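Local coordinates for DHC, diheme cytochrome c (Rhodobacter sphaeroides, PDB 2FWT), which carries two covalently attached c-type hemes and probably passes electrons to its partner SHP, the sphaeroides heme protein, at residues Val4-Pro7 with Leu8-Thr11; Ala23-Ala27 with Arg28-Ala32; Glu56-Leu59 with Val60-Ala64; Ile85-Pro89 with Trp90-Lys94. One frame throughout, in Å; residues are numbered along the deposited sequence.

Contact 1: residues Val4-Pro7 with Leu8-Thr11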
# COMPACT_ATOMS: atom_id res chain seq x y z
N VAL A 4 -0.58 8.43 -5.55
CA VAL A 4 -1.67 8.90 -4.72
C VAL A 4 -1.71 10.40 -4.85
O VAL A 4 -0.79 11.09 -4.40
CB VAL A 4 -1.50 8.56 -3.22
CG1 VAL A 4 -2.62 9.20 -2.45
CG2 VAL A 4 -1.50 7.04 -2.98
N THR A 5 -2.79 10.89 -5.44
CA THR A 5 -2.99 12.32 -5.66
C THR A 5 -3.89 12.94 -4.59
O THR A 5 -3.84 14.16 -4.34
CB THR A 5 -3.59 12.56 -7.05
OG1 THR A 5 -3.71 13.98 -7.26
CG2 THR A 5 -4.97 11.85 -7.21
N ASP A 6 -4.69 12.12 -3.93
CA ASP A 6 -5.55 12.58 -2.87
C ASP A 6 -4.76 13.15 -1.68
O ASP A 6 -4.05 12.42 -1.00
CB ASP A 6 -6.41 11.45 -2.40
CG ASP A 6 -7.45 11.90 -1.43
OD1 ASP A 6 -7.44 11.41 -0.30
OD2 ASP A 6 -8.28 12.77 -1.82
N PRO A 7 -4.90 14.47 -1.42
CA PRO A 7 -4.13 15.07 -0.32
C PRO A 7 -4.28 14.43 1.06
O PRO A 7 -3.27 14.22 1.73
CB PRO A 7 -4.61 16.52 -0.31
CG PRO A 7 -5.04 16.75 -1.73
CD PRO A 7 -5.67 15.48 -2.16
N LEU A 8 -5.50 14.07 1.47
CA LEU A 8 -5.69 13.46 2.79
C LEU A 8 -5.01 12.10 2.87
O LEU A 8 -4.39 11.77 3.86
CB LEU A 8 -7.17 13.20 3.06
CG LEU A 8 -7.80 13.33 4.44
CD1 LEU A 8 -9.03 12.48 4.53
CD2 LEU A 8 -6.93 13.24 5.64
N THR A 9 -5.20 11.29 1.84
CA THR A 9 -4.59 9.96 1.81
C THR A 9 -3.07 10.11 1.75
O THR A 9 -2.37 9.44 2.49
CB THR A 9 -5.11 9.13 0.64
OG1 THR A 9 -6.54 9.02 0.75
CG2 THR A 9 -4.46 7.76 0.65
N ARG A 10 -2.57 10.98 0.87
CA ARG A 10 -1.12 11.14 0.72
C ARG A 10 -0.49 11.58 2.05
O ARG A 10 0.55 11.07 2.43
CB ARG A 10 -0.77 12.09 -0.43
CG ARG A 10 0.74 12.44 -0.63
CD ARG A 10 1.49 11.37 -1.41
NE ARG A 10 2.94 11.55 -1.66
CZ ARG A 10 3.90 11.77 -0.74
NH1 ARG A 10 3.63 11.96 0.56
NH2 ARG A 10 5.17 11.86 -1.15
N THR A 11 -1.17 12.47 2.77
CA THR A 11 -0.72 12.96 4.07
C THR A 11 -0.78 11.90 5.14
O THR A 11 0.21 11.64 5.83
CB THR A 11 -1.59 14.18 4.50
OG1 THR A 11 -1.29 15.26 3.62
CG2 THR A 11 -1.31 14.59 5.92
O HOH W 1 -8.12 14.80 0.15
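Asp6 caps the N-terminus of helix 7-12 by reaching its carboxylate forward to the hydroxyl and amide of Thr9. Its OD1 takes two bonds from that one residue: Thr9 OG1 at 2.8 Å, arriving on the anti side and 18° out of the carboxylate plane, and Thr9 N at 3.1 Å, arriving from above the plane. With CG anti to the backbone nitrogen (chi1 -172°), the acid group lies beside its own carbonyl carbon and within range of the amide three residues on. Thr9 answers by keeping OG1 next to its backbone nitrogen (chi1 -58°), which lets hydroxyl and amide grip the same oxygen. The two side chains meet at about a right angle, and alongside, Val4 CG1 packs against Thr9 CG2 at 3.9 Å and over the backbone of Arg10. This is the packed side: Val4 and Thr9 are buried, and Tyr58 of helix 49-61 lies against both Asp6 and Thr9. An aspartate N-cap bonded to the third residue after it is a classic helix start, here shortly before Cys13 and Cys16, which hold a heme covalently. The helical pattern proper opens with Arg10 N to Asp6 O (2.8 Å), a nearly straight bond. Toward solvent the contact is looser. Water 1 bridges Asp6 OD2 and Leu8 N, supplying a partner for an amide of the first turn. On the exposed Pro7 and Thr11, Pro7 O accepts both Thr11 N and Thr11 OG1, each at 2.9 Å, from opposite faces of its carbonyl plane.

Contact 2: residues Ala23-Ala27 with Arg28-Ala32. With HEC (heme c), chain C.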
# COMPACT_ATOMS: atom_id res chain seq x y z
N ALA A 23 -4.61 1.64 -6.77
CA ALA A 23 -4.74 0.65 -7.82
C ALA A 23 -4.08 -0.67 -7.48
O ALA A 23 -4.29 -1.67 -8.19
CB ALA A 23 -4.15 1.21 -9.07
N LEU A 24 -3.25 -0.69 -6.45
CA LEU A 24 -2.49 -1.90 -6.13
C LEU A 24 -3.25 -2.99 -5.35
O LEU A 24 -2.83 -4.15 -5.36
CB LEU A 24 -1.21 -1.52 -5.40
CG LEU A 24 0.12 -1.29 -6.15
CD1 LEU A 24 0.11 -1.19 -7.65
CD2 LEU A 24 0.98 -0.26 -5.48
N LEU A 25 -4.34 -2.63 -4.68
CA LEU A 25 -5.14 -3.59 -3.93
C LEU A 25 -6.60 -3.52 -4.33
O LEU A 25 -7.10 -2.46 -4.75
CB LEU A 25 -5.03 -3.34 -2.41
CG LEU A 25 -3.68 -3.69 -1.75
CD1 LEU A 25 -3.69 -3.24 -0.32
CD2 LEU A 25 -3.43 -5.18 -1.83
N PRO A 26 -7.31 -4.64 -4.20
CA PRO A 26 -8.74 -4.59 -4.42
C PRO A 26 -9.50 -3.89 -3.29
O PRO A 26 -9.02 -3.77 -2.16
CB PRO A 26 -9.12 -6.05 -4.50
CG PRO A 26 -8.08 -6.77 -3.68
CD PRO A 26 -6.82 -6.00 -3.88
N ALA A 27 -10.71 -3.45 -3.61
CA ALA A 27 -11.54 -2.69 -2.66
C ALA A 27 -11.69 -3.38 -1.32
O ALA A 27 -11.54 -2.75 -0.26
CB ALA A 27 -12.87 -2.37 -3.26
N ARG A 28 -11.95 -4.68 -1.33
CA ARG A 28 -12.17 -5.39 -0.06
C ARG A 28 -10.96 -5.37 0.87
O ARG A 28 -11.11 -5.39 2.08
CB ARG A 28 -12.59 -6.82 -0.32
CG ARG A 28 -11.52 -7.71 -0.91
CD ARG A 28 -12.20 -8.98 -1.44
NE ARG A 28 -11.22 -9.87 -2.03
CZ ARG A 28 -10.76 -9.80 -3.28
NH1 ARG A 28 -11.20 -8.88 -4.12
NH2 ARG A 28 -9.84 -10.66 -3.68
N SER A 29 -9.76 -5.32 0.28
CA SER A 29 -8.50 -5.24 1.01
C SER A 29 -8.32 -3.86 1.64
O SER A 29 -7.97 -3.75 2.81
CB SER A 29 -7.32 -5.58 0.10
OG SER A 29 -7.35 -6.95 -0.33
N TRP A 30 -8.57 -2.79 0.88
CA TRP A 30 -8.54 -1.46 1.47
C TRP A 30 -9.55 -1.32 2.61
O TRP A 30 -9.23 -0.76 3.66
CB TRP A 30 -8.76 -0.40 0.42
CG TRP A 30 -7.66 -0.24 -0.59
CD1 TRP A 30 -7.78 -0.32 -1.93
CD2 TRP A 30 -6.28 0.06 -0.33
NE1 TRP A 30 -6.61 -0.10 -2.52
CE2 TRP A 30 -5.66 0.15 -1.57
CE3 TRP A 30 -5.52 0.27 0.84
CZ2 TRP A 30 -4.30 0.45 -1.71
CZ3 TRP A 30 -4.17 0.58 0.71
CH2 TRP A 30 -3.57 0.67 -0.55
N THR A 31 -10.75 -1.83 2.43
CA THR A 31 -11.77 -1.75 3.49
C THR A 31 -11.30 -2.51 4.75
O THR A 31 -11.45 -2.04 5.89
CB THR A 31 -13.12 -2.27 2.97
OG1 THR A 31 -13.64 -1.34 2.02
CG2 THR A 31 -14.11 -2.47 4.10
N ALA A 32 -10.71 -3.67 4.54
CA ALA A 32 -10.22 -4.46 5.65
C ALA A 32 -9.13 -3.72 6.42
O ALA A 32 -9.10 -3.72 7.66
CB ALA A 32 -9.72 -5.78 5.15
FE HEC C . 0.72 1.22 6.72
CHA HEC C . 2.18 -1.71 5.88
CHB HEC C . -1.38 0.95 4.02
CHC HEC C . -0.66 4.22 7.48
CHD HEC C . 2.69 1.44 9.49
NA HEC C . 0.46 -0.09 5.22
C1A HEC C . 1.18 -1.27 5.06
C2A HEC C . 0.72 -1.97 3.90
C3A HEC C . -0.27 -1.23 3.37
C4A HEC C . -0.44 -0.04 4.18
CMA HEC C . -1.08 -1.53 2.12
CAA HEC C . 1.29 -3.31 3.40
CBA HEC C . 2.57 -3.14 2.59
CGA HEC C . 2.92 -4.44 1.91
O1A HEC C . 2.35 -4.71 0.83
O2A HEC C . 3.77 -5.21 2.44
NB HEC C . -0.74 2.37 5.90
C1B HEC C . -1.54 2.05 4.83
C2B HEC C . -2.56 3.06 4.69
C3B HEC C . -2.36 3.96 5.67
C4B HEC C . -1.17 3.57 6.40
CMB HEC C . -3.68 2.96 3.63
CAB HEC C . -3.18 5.23 6.02
CBB HEC C . -4.45 4.97 6.50
NC HEC C . 0.99 2.57 8.20
C1C HEC C . 0.31 3.77 8.32
C2C HEC C . 0.84 4.49 9.45
C3C HEC C . 1.76 3.72 10.03
C4C HEC C . 1.87 2.51 9.24
CMC HEC C . 0.34 5.87 9.90
CAC HEC C . 2.58 4.04 11.32
CBC HEC C . 1.91 4.37 12.47
ND HEC C . 2.14 0.08 7.53
C1D HEC C . 2.82 0.33 8.72
C2D HEC C . 3.72 -0.76 9.02
C3D HEC C . 3.58 -1.75 7.91
C4D HEC C . 2.58 -1.15 7.03
CMD HEC C . 4.60 -0.92 10.22
CAD HEC C . 4.33 -3.07 7.79
CBD HEC C . 5.63 -2.82 7.02
CGD HEC C . 6.48 -4.07 6.94
O1D HEC C . 5.94 -5.17 7.18
O2D HEC C . 7.70 -3.93 6.61
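Leu25 lies across one face of the Trp30 indole, the two side chains crossing at about a right angle. Starting at its root, Leu25 CB sits toward the rim of the ring system, 3.6 Å from Trp30 CE2 and equally near NE1. CG follows, passing by CZ2 at 4.2 Å. From there CD1 reaches the middle of the six-membered ring, 3.8 Å from its centroid and only 6° off the normal, a CH-pi contact made squarely over the face. The same methyl also meets the heme c of chain C, with Leu25 CD1 4.0 Å from its CMA, while Trp30 CZ3 comes obliquely to 3.8 Å from CMB of the same heme. CG stands anti to the carbonyl carbon (chi1 -71°), which lays the leucine branch along the ring. Leucine and tryptophan thus form one apolar wall of the pocket of the heme whose iron His17 and His40 ligate, built where a loop turns into helix 27-34. Pro26 is the N-cap of that helix: its carbonyl oxygen accepts Trp30 N at 3.2 Å in a nearly straight bond and Ser29 N in a weak one, and Thr31 N to Ala27 O continues the series. Trp30 NE1 is bonded to Ala22 O, in the preceding turn, which helps fix the rotation of the indole. Arg28, on the exposed side, is extended: Pro26 CG lies over one face of its guanidinium, toward the rim, with Arg28 NH1 3.5 Å from Pro26 CB. Ser29 is buried, its OG packed against Pro26 CG and bonded to Pro82 O.

Contact 3: residues Glu56-Leu59 with Val60-Ala64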
# COMPACT_ATOMS: atom_id res chain seq x y z
N GLU A 56 -10.81 5.87 2.97
CA GLU A 56 -11.34 4.60 2.50
C GLU A 56 -12.14 4.77 1.21
O GLU A 56 -12.04 3.99 0.27
CB GLU A 56 -12.17 3.93 3.58
CG GLU A 56 -12.63 2.55 3.16
CD GLU A 56 -13.45 1.81 4.20
OE1 GLU A 56 -13.43 2.23 5.38
OE2 GLU A 56 -14.11 0.82 3.81
N SER A 57 -12.97 5.79 1.16
CA SER A 57 -13.77 6.02 -0.04
C SER A 57 -12.87 6.23 -1.28
O SER A 57 -13.15 5.68 -2.35
CB SER A 57 -14.73 7.21 0.17
OG SER A 57 -15.31 7.58 -1.09
N TYR A 58 -11.79 6.99 -1.13
CA TYR A 58 -10.86 7.22 -2.22
C TYR A 58 -10.19 5.92 -2.64
O TYR A 58 -10.11 5.61 -3.84
CB TYR A 58 -9.81 8.29 -1.82
CG TYR A 58 -8.61 8.30 -2.74
CD1 TYR A 58 -8.65 8.98 -3.94
CD2 TYR A 58 -7.43 7.63 -2.41
CE1 TYR A 58 -7.57 8.94 -4.81
CE2 TYR A 58 -6.33 7.62 -3.28
CZ TYR A 58 -6.42 8.29 -4.46
OH TYR A 58 -5.36 8.29 -5.33
N LEU A 59 -9.71 5.14 -1.67
CA LEU A 59 -8.99 3.91 -1.96
C LEU A 59 -9.90 2.92 -2.67
O LEU A 59 -9.55 2.35 -3.70
CB LEU A 59 -8.38 3.33 -0.70
CG LEU A 59 -7.26 4.14 -0.04
CD1 LEU A 59 -6.97 3.61 1.37
CD2 LEU A 59 -6.02 4.13 -0.88
N VAL A 60 -11.12 2.77 -2.16
CA VAL A 60 -12.09 1.88 -2.76
C VAL A 60 -12.47 2.29 -4.18
O VAL A 60 -12.51 1.44 -5.09
CB VAL A 60 -13.34 1.76 -1.84
CG1 VAL A 60 -14.53 1.09 -2.53
CG2 VAL A 60 -12.96 0.96 -0.61
N ALA A 61 -12.71 3.58 -4.38
CA ALA A 61 -13.13 4.09 -5.69
C ALA A 61 -12.05 3.94 -6.74
O ALA A 61 -12.37 3.91 -7.93
CB ALA A 61 -13.53 5.58 -5.58
N ASN A 62 -10.79 3.85 -6.30
CA ASN A 62 -9.65 3.76 -7.17
C ASN A 62 -8.88 2.44 -7.08
O ASN A 62 -7.78 2.32 -7.59
CB ASN A 62 -8.75 4.96 -6.92
CG ASN A 62 -9.41 6.23 -7.34
OD1 ASN A 62 -9.45 6.50 -8.52
ND2 ASN A 62 -9.98 7.00 -6.39
N ALA A 63 -9.54 1.43 -6.53
CA ALA A 63 -8.93 0.16 -6.21
C ALA A 63 -8.61 -0.63 -7.49
O ALA A 63 -9.09 -0.28 -8.60
CB ALA A 63 -9.85 -0.62 -5.32
N ALA A 64 -7.80 -1.66 -7.35
CA ALA A 64 -7.43 -2.55 -8.45
C ALA A 64 -8.62 -3.13 -9.22
O ALA A 64 -8.52 -3.34 -10.44
CB ALA A 64 -6.56 -3.67 -7.93
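Asn62 folds its side chain back over the last turn of helix 49-61, and ND2 donates to Tyr58 O at 2.9 Å. The bond is fairly straight (158° at the hydrogen), and the carbonyl oxygen lies close to the amide plane. Tyr58 O also receives a weak bond from Asn62 N, so one residue holds it twice. ND2 meanwhile rests 3.4 Å from Tyr58 CD1, the ring and amide planes turned 41° apart. What puts the amide there is the backbone: Asn62 is the first residue to leave helical angles, and with CG beside its own nitrogen (chi1 -66°) the side chain turns back to the helix end. Asn62 N also lies 3.2 Å from Leu59 O, bonding from above the carbonyl plane, while ordinary helical bonds, Val60 N to Glu56 O at 2.9 Å and Ala61 N to Ser57 O, hold the turn before. On another side of the helix Glu56 CG and Val60 CG2 lie side by side. Outward, Tyr58 also packs on Thr5, ahead of helix 7-12, Leu59 touches heme and Trp30, Val60 meets Ala27 and Thr31 of helix 27-34, and Glu56 OE2 is hydrogen-bonded to Thr31 OG1.

Contact 4: residues Ile85-Pro89 with Trp90-Lys94. With HEC (heme c), chain B.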
# COMPACT_ATOMS: atom_id res chain seq x y z
N ILE A 85 0.13 -5.71 -0.44
CA ILE A 85 0.54 -5.71 -1.83
C ILE A 85 1.64 -6.77 -2.04
O ILE A 85 1.62 -7.52 -3.02
CB ILE A 85 1.06 -4.32 -2.26
CG1 ILE A 85 -0.06 -3.26 -2.15
CG2 ILE A 85 1.59 -4.36 -3.69
CD1 ILE A 85 0.47 -1.84 -2.00
N SER A 86 2.56 -6.83 -1.09
CA SER A 86 3.71 -7.74 -1.13
C SER A 86 3.35 -9.22 -1.01
O SER A 86 4.22 -10.07 -1.15
CB SER A 86 4.72 -7.33 -0.06
OG SER A 86 4.22 -7.54 1.25
N GLU A 87 2.08 -9.53 -0.75
CA GLU A 87 1.58 -10.92 -0.71
C GLU A 87 0.72 -11.29 -1.92
O GLU A 87 0.24 -12.42 -2.02
CB GLU A 87 0.78 -11.16 0.57
CG GLU A 87 1.67 -11.18 1.81
CD GLU A 87 2.62 -12.38 1.89
OE1 GLU A 87 2.17 -13.54 1.69
OE2 GLU A 87 3.81 -12.18 2.19
N LEU A 88 0.53 -10.37 -2.86
CA LEU A 88 -0.27 -10.67 -4.03
C LEU A 88 0.41 -11.69 -4.93
O LEU A 88 1.61 -11.68 -5.05
CB LEU A 88 -0.54 -9.41 -4.85
CG LEU A 88 -1.45 -8.39 -4.15
CD1 LEU A 88 -1.48 -7.14 -4.98
CD2 LEU A 88 -2.84 -8.95 -3.94
N PRO A 89 -0.40 -12.52 -5.62
CA PRO A 89 0.18 -13.49 -6.55
C PRO A 89 1.22 -12.91 -7.53
O PRO A 89 2.35 -13.43 -7.63
CB PRO A 89 -1.06 -14.06 -7.23
CG PRO A 89 -2.07 -14.02 -6.11
CD PRO A 89 -1.86 -12.67 -5.55
N TRP A 90 0.89 -11.83 -8.23
CA TRP A 90 1.84 -11.28 -9.19
C TRP A 90 3.12 -10.82 -8.50
O TRP A 90 4.22 -10.94 -9.06
CB TRP A 90 1.23 -10.15 -10.04
CG TRP A 90 0.93 -8.85 -9.33
CD1 TRP A 90 -0.28 -8.40 -8.94
CD2 TRP A 90 1.87 -7.84 -8.96
NE1 TRP A 90 -0.15 -7.14 -8.34
CE2 TRP A 90 1.16 -6.78 -8.35
CE3 TRP A 90 3.25 -7.70 -9.14
CZ2 TRP A 90 1.78 -5.64 -7.85
CZ3 TRP A 90 3.87 -6.56 -8.64
CH2 TRP A 90 3.13 -5.54 -8.02
N PHE A 91 2.97 -10.29 -7.30
CA PHE A 91 4.10 -9.69 -6.60
C PHE A 91 5.09 -10.78 -6.21
O PHE A 91 6.29 -10.66 -6.42
CB PHE A 91 3.61 -8.98 -5.34
CG PHE A 91 4.67 -8.17 -4.67
CD1 PHE A 91 4.70 -6.80 -4.81
CD2 PHE A 91 5.65 -8.77 -3.89
CE1 PHE A 91 5.68 -6.04 -4.17
CE2 PHE A 91 6.64 -8.02 -3.24
CZ PHE A 91 6.66 -6.68 -3.38
N LYS A 92 4.56 -11.86 -5.64
CA LYS A 92 5.38 -12.99 -5.24
C LYS A 92 6.10 -13.60 -6.46
O LYS A 92 7.31 -13.90 -6.40
CB LYS A 92 4.51 -14.05 -4.56
CG LYS A 92 4.01 -13.63 -3.14
CD LYS A 92 5.10 -13.77 -2.10
CE LYS A 92 4.61 -13.38 -0.72
NZ LYS A 92 5.64 -13.54 0.34
N ARG A 93 5.35 -13.77 -7.53
CA ARG A 93 5.85 -14.43 -8.74
C ARG A 93 6.97 -13.60 -9.37
O ARG A 93 8.03 -14.12 -9.70
CB ARG A 93 4.67 -14.65 -9.71
CG ARG A 93 5.01 -15.16 -11.05
CD ARG A 93 3.73 -15.56 -11.82
NE ARG A 93 2.97 -14.43 -12.40
CZ ARG A 93 1.76 -13.99 -12.00
NH1 ARG A 93 1.11 -14.53 -10.98
NH2 ARG A 93 1.19 -12.98 -12.64
N LYS A 94 6.75 -12.30 -9.53
CA LYS A 94 7.72 -11.43 -10.18
C LYS A 94 8.97 -11.19 -9.33
O LYS A 94 10.10 -11.24 -9.82
CB LYS A 94 7.05 -10.12 -10.61
CG LYS A 94 5.97 -10.30 -11.66
CD LYS A 94 6.43 -10.90 -12.97
CE LYS A 94 5.32 -10.87 -14.02
NZ LYS A 94 5.74 -11.33 -15.39
FE HEC B . 9.49 -4.47 -6.97
CHA HEC B . 9.68 -5.55 -10.18
CHB HEC B . 6.38 -3.18 -7.54
CHC HEC B . 9.17 -3.72 -3.66
CHD HEC B . 12.78 -5.19 -6.49
NA HEC B . 8.26 -4.39 -8.56
C1A HEC B . 8.50 -4.94 -9.80
C2A HEC B . 7.38 -4.71 -10.63
C3A HEC B . 6.46 -4.03 -9.91
C4A HEC B . 7.00 -3.82 -8.59
CMA HEC B . 5.10 -3.55 -10.43
CAA HEC B . 7.22 -5.16 -12.11
CBA HEC B . 6.44 -6.46 -12.10
CGA HEC B . 6.33 -7.08 -13.50
O1A HEC B . 5.19 -7.18 -14.00
O2A HEC B . 7.34 -7.46 -14.13
NB HEC B . 8.06 -3.62 -5.81
C1B HEC B . 6.83 -3.15 -6.25
C2B HEC B . 6.09 -2.63 -5.12
C3B HEC B . 6.86 -2.78 -4.03
C4B HEC B . 8.11 -3.40 -4.46
CMB HEC B . 4.68 -2.06 -5.25
CAB HEC B . 6.51 -2.46 -2.56
CBB HEC B . 5.31 -2.90 -2.03
NC HEC B . 10.75 -4.45 -5.40
C1C HEC B . 10.40 -4.14 -4.09
C2C HEC B . 11.58 -4.31 -3.26
C3C HEC B . 12.60 -4.72 -4.03
C4C HEC B . 12.09 -4.80 -5.38
CMC HEC B . 11.58 -4.04 -1.76
CAC HEC B . 14.05 -5.05 -3.59
CBC HEC B . 14.30 -5.75 -2.43
ND HEC B . 10.94 -5.22 -8.10
C1D HEC B . 12.26 -5.40 -7.72
C2D HEC B . 13.06 -5.82 -8.86
C3D HEC B . 12.13 -5.94 -10.01
C4D HEC B . 10.83 -5.56 -9.45
CMD HEC B . 14.56 -6.11 -8.88
CAD HEC B . 12.45 -6.36 -11.46
CBD HEC B . 12.69 -5.12 -12.33
CGD HEC B . 12.44 -5.40 -13.82
O1D HEC B . 12.30 -6.57 -14.30
O2D HEC B . 12.35 -4.41 -14.59
O HOH W 2 6.88 -10.73 -0.79
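Leu88 O, at the N-cap of helix 89-98, is gripped by two amides: Lys92 N at 3.0 Å, nearly straight, and Phe91 N in a weak bond. Phe91 stands with CG anti to its backbone nitrogen (chi1 -171°), which sends the ring between Ser86 and the heme. Ser86 CA lies over the ring centre, 3.5 Å from the centroid and 11° off the normal, a CH-pi contact. At the ring's edge, near its plane, Phe91 CE1 comes within 3.5 Å of C3B of the heme c of chain B. Trp90 brings CH2 to 3.7 Å from CMA of that heme, and its NE1 lies beside Leu88 CD1. On the outside, Lys92 NZ forms a salt bridge to Glu87 OE2 (2.9 Å), from above the carboxylate plane, and water 2 links NZ weakly to Ser86 O. Ser86 OG is hydrogen-bonded to a propionate of the other heme, and Phe91 stacks on His95, an axial ligand of the chain B heme's iron. Aromatic side chains thus pack against that heme, Phe91 edge-on, while the ion pair sits at the surface, and this 3-10 segment and helix start touch both hemes, consistent with a structural link between the redox centres.

All four contacts are local and partly buried, each with buried residues on one side and exposed ones on the other; contacts 1, 2 and 4 are helix starts, contact 3 a helix end. Contacts 1 and 4 lie on opposite sides of the chain's centre, 24 Å between centres; contacts 2 and 3 are 7 Å apart, also between centres. Helix 49-61 joins the first three, through Tyr58 and through Glu56 with Thr31, and Ala64 in the loop after it meets Leu25. Contact 2 reaches contact 4 by apolar packing. A side-chain N-cap marks contact 1, a side-chain-to-backbone bond the helix end in contact 3; contacts 2 and 4 set aromatic rings against different hemes, with Arg28 and the Glu87-Lys92 pair on the exposed side.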